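PDB 5TP4: amidase, hydantoinase/carbamoylase family from Burkholderia ambifaria, which probably hydrolyses N-carbamoyl-L-amino acids to the free amino acids, with two zinc ions per subunit. Local coordinates for residues 20-24 and 396-401; 35-41 and 95-101; 243-247 and 285-289. One frame throughout, in Å; residues are numbered along the deposited sequence. Where two conformers were deposited one is given.

Interaction 1: residues 20-24 and 396-401; sequences LWRSL and ALPDDV. With EDO (1,2-ethanediol), chain V.
The indole of Trp21 lies over the ring of Pro398, the first residue of helix 398-416. Pro398 CG sits 3.6 Å from the centroid of the six-membered ring of Trp21 and only 8° off its normal, a CH-pi contact made well over the face. With CG anti to the backbone N, a chi1 of -176° directs the indole away from helix 17-28 and its benzo half to the proline. The outer rim of that half meets the backbone ahead of the helix: Ala396 O approaches Trp21 CH2 in the ring plane at 3.5 Å, where the weakly positive ring hydrogens point. On the face turned away from Pro398 lies a 1,2-ethanediol, probably from the crystallisation liquor, whose O2 also donates a hydrogen bond to Trp21 O at 3.1 Å. At the edge of the indole, Val401 divides its two methyls. CG1 packs against Leu20 CD2 at 3.6 Å and meets Leu24 CD1 tip to tip at 4.0 Å, while CG2 touches the ring edge near Trp21 CZ3. Leu20 and Leu24 continue onto Leu109 of helix 105-121, and Val401 onto Ile382 of strand 377-382, so the contact joins the N-terminal helix to the C-terminal one in the catalytic domain. The adhesion between the segments is mostly dispersive; the Trp21 ring probably adds a weak electrostatic component at its face and edge.

Interaction 2: residues 35-41 and 95-101; sequences RGGVRRL and TQPEGGR. With EDO (1,2-ethanediol), chain V.
Val38 and Gly99 form a single antiparallel bridge, a hydrogen-bonded pair in which Val38 N gives to Gly99 O at 2.9 Å and Gly99 N returns a bond to Val38 O. The two irregular loops continue their pairing at Arg40, whose carbonyl O accepts from Thr95 N. Here a side chain takes the place of a second carbonyl: Thr95 OG1 accepts from Arg40 N at 2.7 Å in a nearly straight bond (162°) and donates to Gln96 O. Its chi1 of 69° sets OG1 between the backbone N and the carbonyl carbon and turns CG2 onto Val38 CG1, the two side chains crossing at about a right angle. Arg101, bent at chi3 in the one of its two conformers described here, brings NH1 to Gly36 O at 2.9 Å, while NE binds an ethanediol oxygen at the guanidinium edge. At the other flank Arg35 NH1 and Glu98 OE1 form a salt bridge at 3.2 Å. Their planes are 57° apart and the oxygen lies well out of the guanidinium plane. A water links Arg35 N to Glu98 OE1, and Glu98 OE2 is held by Thr33 OG1. Gln96 turns away from this pairing to bind Glu138 through NE2; Glu138 is known to bind the second zinc, though it is not metal-bound in this chain. Directional bonds thus fix the backbones where regular sheet is absent, in a loop that reaches the metal site; the Arg35-Glu98 pair adds charge attraction that no N-H directs, with the water supplying the directed link.

Interaction 3: residues 243-247 and 285-289; sequences RKDAY and IAGDV
Ala246 packs against Ala286 and Val289, setting the start of helix 246-262 against the loop leading into strand 288-297 and its first residues, in the smaller alpha-beta domain, which in M20 relatives serves as lid and dimerisation domain. One direct hydrogen bond joins the backbones, Ala246 N to Ala286 O at 3.0 Å and 158°. A water molecule adds an indirect path, donating to Asp245 OD2 and accepting from Ala286 N. The same carboxylate N-caps helix 246-262: chi1 of -173° places it beside the carbonyl carbon, and OD1 accepts from Tyr247 N at 2.8 Å and also from Phe248 N.

Apolar contacts fill in along the seam. Val289 CG2 packs on Ala246 CB at 3.7 Å, and the CB atoms of Ala286 and Tyr247 meet at the same separation. Ile277 of strand 269-277 touches Tyr247, Ala286 and Val289. Ile285 straddles the other end, its CG2 against Asp245.

The charged end of Arg243 is fixed from outside the segments. NH2 bonds Thr238 O and Ala235 O, and NH1 reaches Thr271 OG1 of the second subunit, placing this contact at the dimer interface. Over one face of the guanidinium, offset toward its rim, Ile285 CD1 rests 3.6 Å from Arg243 NE.

Overall arrangement
Interactions 1 and 2 adjoin each other in the catalytic domain, their centres 17 Å apart. They touch where Leu24 CD2 packs on Arg101 O at 4.2 Å, and one ethanediol bridges them, bound to Trp21 O and to Arg101 NE. Interaction 2 is the nearer to the metals: the side chain of Gln96 lies about 5 Å from a bound zinc ion, whereas in interaction 1 that of Leu24 is about 12 Å away. Interaction 3 belongs to the other domain, across the chain's centre from interaction 1, with nearest atoms about 35 Å apart. It lies away from the zinc sites and meets the second subunit, which neither of the others touches.

Interaction 1: residues 20-24 and 396-401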
# COMPACT_ATOMS: atom_id res chain seq x y z
N LEU B 20 21.53 13.30 38.15
CA LEU B 20 21.26 12.39 37.03
C LEU B 20 20.62 13.15 35.86
O LEU B 20 20.99 12.94 34.70
CB LEU B 20 20.37 11.24 37.51
CG LEU B 20 19.80 10.27 36.45
CD1 LEU B 20 20.86 9.70 35.52
CD2 LEU B 20 19.07 9.13 37.11
N TRP B 21 19.68 14.06 36.16
CA TRP B 21 19.03 14.83 35.10
C TRP B 21 20.04 15.68 34.34
O TRP B 21 20.00 15.76 33.11
CB TRP B 21 17.91 15.69 35.69
CG TRP B 21 17.10 16.44 34.68
CD1 TRP B 21 17.25 17.75 34.30
CD2 TRP B 21 16.00 15.93 33.91
NE1 TRP B 21 16.32 18.08 33.35
CE2 TRP B 21 15.55 16.97 33.08
CE3 TRP B 21 15.38 14.67 33.81
CZ2 TRP B 21 14.47 16.82 32.21
CZ3 TRP B 21 14.32 14.52 32.93
CH2 TRP B 21 13.87 15.59 32.14
N ARG B 22 20.99 16.29 35.07
CA ARG B 22 22.05 17.06 34.43
C ARG B 22 22.95 16.17 33.57
O ARG B 22 23.38 16.59 32.48
CB ARG B 22 22.87 17.78 35.49
N SER B 23 23.24 14.95 34.02
CA SER B 23 24.08 14.08 33.18
C SER B 23 23.36 13.72 31.89
O SER B 23 23.98 13.63 30.82
CB SER B 23 24.50 12.82 33.95
OG SER B 23 23.42 11.91 34.13
N LEU B 24 22.05 13.52 31.97
CA LEU B 24 21.26 13.27 30.77
C LEU B 24 21.27 14.48 29.85
O LEU B 24 21.36 14.33 28.62
CB LEU B 24 19.83 12.93 31.17
CG LEU B 24 19.76 11.47 31.64
CD1 LEU B 24 18.52 11.26 32.48
CD2 LEU B 24 19.78 10.54 30.41
N ALA B 396 10.77 11.95 29.10
CA ALA B 396 10.47 11.40 30.41
C ALA B 396 10.55 12.55 31.41
O ALA B 396 11.26 13.54 31.18
CB ALA B 396 11.44 10.30 30.84
N LEU B 397 9.81 12.42 32.48
CA LEU B 397 9.75 13.49 33.47
C LEU B 397 10.86 13.31 34.51
O LEU B 397 11.23 12.19 34.83
CB LEU B 397 8.40 13.48 34.18
CG LEU B 397 7.16 13.77 33.36
CD1 LEU B 397 5.91 13.57 34.20
CD2 LEU B 397 7.25 15.18 32.82
N PRO B 398 11.36 14.41 35.08
CA PRO B 398 12.49 14.29 36.01
C PRO B 398 12.19 13.42 37.21
O PRO B 398 13.05 12.62 37.61
CB PRO B 398 12.77 15.74 36.43
CG PRO B 398 12.25 16.59 35.27
CD PRO B 398 11.05 15.82 34.75
N ASP B 399 11.00 13.55 37.81
CA ASP B 399 10.71 12.69 38.96
C ASP B 399 10.56 11.22 38.58
O ASP B 399 10.79 10.34 39.42
CB ASP B 399 9.46 13.21 39.69
CG ASP B 399 9.69 14.51 40.41
OD1 ASP B 399 10.85 15.00 40.49
OD2 ASP B 399 8.69 15.07 40.91
N ASP B 400 10.17 10.90 37.35
CA ASP B 400 10.10 9.49 36.96
C ASP B 400 11.50 8.93 36.75
O ASP B 400 11.81 7.80 37.16
CB ASP B 400 9.27 9.33 35.69
CG ASP B 400 7.81 9.66 35.91
OD1 ASP B 400 7.35 9.52 37.06
OD2 ASP B 400 7.13 10.05 34.94
N VAL B 401 12.37 9.74 36.13
CA VAL B 401 13.78 9.38 36.00
C VAL B 401 14.37 9.10 37.38
O VAL B 401 15.03 8.08 37.61
CB VAL B 401 14.54 10.50 35.28
CG1 VAL B 401 16.05 10.38 35.51
CG2 VAL B 401 14.19 10.51 33.78
C1 EDO V . 17.37 15.01 28.86
O1 EDO V . 16.68 16.03 28.12
C2 EDO V . 17.10 15.18 30.36
O2 EDO V . 17.89 16.25 30.88

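Interaction 2: residues 35-41 and 95-101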
# COMPACT_ATOMS: atom_id res chain seq x y z
N ARG B 35 16.24 18.86 15.31
CA ARG B 35 14.90 18.69 15.85
C ARG B 35 14.89 18.51 17.36
O ARG B 35 13.81 18.36 17.95
CB ARG B 35 14.20 17.51 15.18
CG ARG B 35 13.87 17.76 13.70
CD ARG B 35 12.83 16.76 13.17
NE ARG B 35 13.35 15.40 13.00
CZ ARG B 35 13.75 14.89 11.84
NH1 ARG B 35 14.20 13.65 11.78
NH2 ARG B 35 13.69 15.63 10.73
N GLY B 36 16.05 18.50 18.01
CA GLY B 36 16.10 18.36 19.44
C GLY B 36 16.31 16.94 19.92
O GLY B 36 16.15 16.68 21.12
N GLY B 37 16.65 16.03 19.01
CA GLY B 37 16.97 14.66 19.34
C GLY B 37 18.47 14.43 19.36
O GLY B 37 19.26 15.36 19.54
N VAL B 38 18.86 13.18 19.18
CA VAL B 38 20.24 12.77 19.35
C VAL B 38 20.59 11.81 18.23
O VAL B 38 19.84 10.86 17.96
CB VAL B 38 20.47 12.10 20.72
CG1 VAL B 38 21.90 11.54 20.85
CG2 VAL B 38 20.18 13.09 21.87
N ARG B 39 21.72 12.06 17.57
CA ARG B 39 22.26 11.13 16.58
C ARG B 39 23.66 10.74 17.01
O ARG B 39 24.61 11.51 16.81
CB ARG B 39 22.28 11.79 15.20
CG ARG B 39 22.69 10.85 14.08
CD ARG B 39 22.82 11.65 12.80
NE ARG B 39 23.20 10.81 11.66
CZ ARG B 39 22.37 10.42 10.71
NH1 ARG B 39 21.09 10.80 10.73
NH2 ARG B 39 22.80 9.65 9.72
N ARG B 40 23.79 9.54 17.59
CA ARG B 40 25.08 8.90 17.85
C ARG B 40 24.98 7.49 17.27
O ARG B 40 24.86 6.50 18.00
CB ARG B 40 25.43 8.91 19.34
CG ARG B 40 25.63 10.30 19.95
CD ARG B 40 26.25 10.23 21.37
NE ARG B 40 25.47 9.41 22.32
CZ ARG B 40 24.53 9.89 23.14
NH1 ARG B 40 24.22 11.19 23.14
NH2 ARG B 40 23.86 9.07 23.95
N LEU B 41 25.06 7.39 15.95
CA LEU B 41 25.07 6.08 15.31
C LEU B 41 26.30 5.29 15.74
O LEU B 41 27.41 5.83 15.84
CB LEU B 41 25.03 6.25 13.78
CG LEU B 41 23.63 6.59 13.26
CD1 LEU B 41 23.67 7.13 11.84
CD2 LEU B 41 22.77 5.35 13.32
N THR B 95 22.33 5.38 19.13
CA THR B 95 20.97 5.83 18.82
C THR B 95 20.58 5.42 17.41
O THR B 95 21.41 5.03 16.59
CB THR B 95 20.83 7.36 18.91
OG1 THR B 95 21.58 7.97 17.84
CG2 THR B 95 21.37 7.89 20.26
N GLN B 96 19.29 5.60 17.14
CA GLN B 96 18.77 5.63 15.78
C GLN B 96 19.28 6.89 15.06
O GLN B 96 19.85 7.78 15.69
CB GLN B 96 17.24 5.61 15.82
CG GLN B 96 16.69 4.28 16.25
CD GLN B 96 16.77 3.25 15.15
OE1 GLN B 96 16.57 3.57 13.97
NE2 GLN B 96 17.08 2.01 15.51
N PRO B 97 19.06 6.99 13.74
CA PRO B 97 19.41 8.24 13.04
C PRO B 97 18.82 9.49 13.67
O PRO B 97 19.47 10.55 13.67
CB PRO B 97 18.83 8.00 11.63
CG PRO B 97 18.98 6.55 11.44
CD PRO B 97 18.69 5.93 12.79
N GLU B 98 17.60 9.41 14.16
CA GLU B 98 16.95 10.50 14.88
C GLU B 98 16.47 9.93 16.21
O GLU B 98 15.30 9.58 16.36
CB GLU B 98 15.82 11.08 14.05
CG GLU B 98 15.13 12.27 14.69
CD GLU B 98 16.04 13.48 14.83
OE1 GLU B 98 16.68 13.89 13.83
OE2 GLU B 98 16.11 14.02 15.95
N GLY B 99 17.39 9.83 17.18
CA GLY B 99 17.07 9.17 18.43
C GLY B 99 16.52 10.14 19.47
O GLY B 99 16.66 11.36 19.37
N GLY B 100 15.85 9.58 20.48
CA GLY B 100 15.42 10.39 21.59
C GLY B 100 16.53 10.58 22.63
O GLY B 100 17.58 9.94 22.60
N ARG B 101 16.26 11.51 23.55
CA ARG B 101 17.23 11.86 24.58
C ARG B 101 17.22 10.91 25.76
O ARG B 101 18.03 11.09 26.68
CB ARG B 101 16.96 13.30 25.04
CG ARG B 101 17.20 14.33 23.94
CD ARG B 101 17.03 15.77 24.42
NE ARG B 101 15.82 15.92 25.22
CZ ARG B 101 14.60 16.07 24.72
NH1 ARG B 101 14.41 16.11 23.41
NH2 ARG B 101 13.56 16.20 25.54
C1 EDO V . 17.37 15.01 28.86
O1 EDO V . 16.68 16.03 28.12
C2 EDO V . 17.10 15.18 30.36
O2 EDO V . 17.89 16.25 30.88
O HOH W 1 16.85 16.75 13.40

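Interaction 3: residues 243-247 and 285-289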
# COMPACT_ATOMS: atom_id res chain seq x y z
N ARG B 243 -17.38 -10.75 -9.57
CA ARG B 243 -16.10 -10.26 -9.09
C ARG B 243 -15.44 -11.24 -8.13
O ARG B 243 -16.10 -11.96 -7.38
CB ARG B 243 -16.29 -8.92 -8.40
CG ARG B 243 -16.84 -7.89 -9.33
CD ARG B 243 -16.88 -6.55 -8.67
NE ARG B 243 -17.26 -5.55 -9.69
CZ ARG B 243 -16.93 -4.28 -9.65
NH1 ARG B 243 -16.21 -3.80 -8.63
NH2 ARG B 243 -17.32 -3.49 -10.65
N LYS B 244 -14.11 -11.23 -8.15
CA LYS B 244 -13.26 -11.94 -7.20
C LYS B 244 -12.26 -10.89 -6.69
O LYS B 244 -11.11 -10.82 -7.13
CB LYS B 244 -12.61 -13.13 -7.85
CG LYS B 244 -13.67 -14.20 -8.24
CD LYS B 244 -13.06 -15.25 -9.14
CE LYS B 244 -14.13 -16.15 -9.76
NZ LYS B 244 -13.51 -17.21 -10.61
N ASP B 245 -12.74 -10.06 -5.77
CA ASP B 245 -12.07 -8.83 -5.37
C ASP B 245 -11.12 -9.14 -4.22
O ASP B 245 -11.57 -9.36 -3.09
CB ASP B 245 -13.11 -7.79 -4.97
CG ASP B 245 -12.51 -6.42 -4.70
OD1 ASP B 245 -11.46 -6.35 -4.05
OD2 ASP B 245 -13.13 -5.41 -5.09
N ALA B 246 -9.81 -9.14 -4.50
CA ALA B 246 -8.82 -9.46 -3.49
C ALA B 246 -8.74 -8.39 -2.40
O ALA B 246 -8.22 -8.69 -1.31
CB ALA B 246 -7.45 -9.67 -4.12
N TYR B 247 -9.19 -7.16 -2.67
CA TYR B 247 -9.06 -6.15 -1.63
C TYR B 247 -10.21 -6.22 -0.64
O TYR B 247 -9.98 -6.11 0.57
CB TYR B 247 -8.93 -4.74 -2.22
CG TYR B 247 -8.71 -3.75 -1.10
CD1 TYR B 247 -7.47 -3.65 -0.46
CD2 TYR B 247 -9.76 -2.97 -0.63
CE1 TYR B 247 -7.27 -2.75 0.59
CE2 TYR B 247 -9.57 -2.06 0.43
CZ TYR B 247 -8.34 -1.98 1.03
OH TYR B 247 -8.15 -1.09 2.06
N ILE B 285 -10.42 -3.73 -10.55
CA ILE B 285 -10.55 -4.55 -9.35
C ILE B 285 -9.19 -5.11 -8.93
O ILE B 285 -8.38 -5.54 -9.77
CB ILE B 285 -11.56 -5.68 -9.63
CG1 ILE B 285 -12.93 -5.07 -9.95
CG2 ILE B 285 -11.60 -6.73 -8.46
CD1 ILE B 285 -13.84 -6.00 -10.75
N ALA B 286 -8.95 -5.12 -7.62
CA ALA B 286 -7.70 -5.67 -7.09
C ALA B 286 -7.64 -7.17 -7.33
O ALA B 286 -8.53 -7.91 -6.90
CB ALA B 286 -7.59 -5.37 -5.59
N GLY B 287 -6.59 -7.62 -8.03
CA GLY B 287 -6.35 -9.03 -8.22
C GLY B 287 -5.19 -9.56 -7.39
O GLY B 287 -4.96 -10.77 -7.37
N ASP B 288 -4.43 -8.67 -6.75
CA ASP B 288 -3.17 -9.07 -6.10
C ASP B 288 -2.94 -8.10 -4.95
O ASP B 288 -2.61 -6.93 -5.18
CB ASP B 288 -2.01 -9.03 -7.10
CG ASP B 288 -0.71 -9.58 -6.55
OD1 ASP B 288 -0.68 -10.09 -5.42
OD2 ASP B 288 0.32 -9.49 -7.28
N VAL B 289 -3.15 -8.57 -3.72
CA VAL B 289 -3.04 -7.73 -2.53
C VAL B 289 -2.07 -8.41 -1.58
O VAL B 289 -2.17 -9.62 -1.35
CB VAL B 289 -4.39 -7.53 -1.82
CG1 VAL B 289 -4.19 -6.67 -0.57
CG2 VAL B 289 -5.42 -6.87 -2.78
O HOH W 2 -10.67 -3.89 -5.85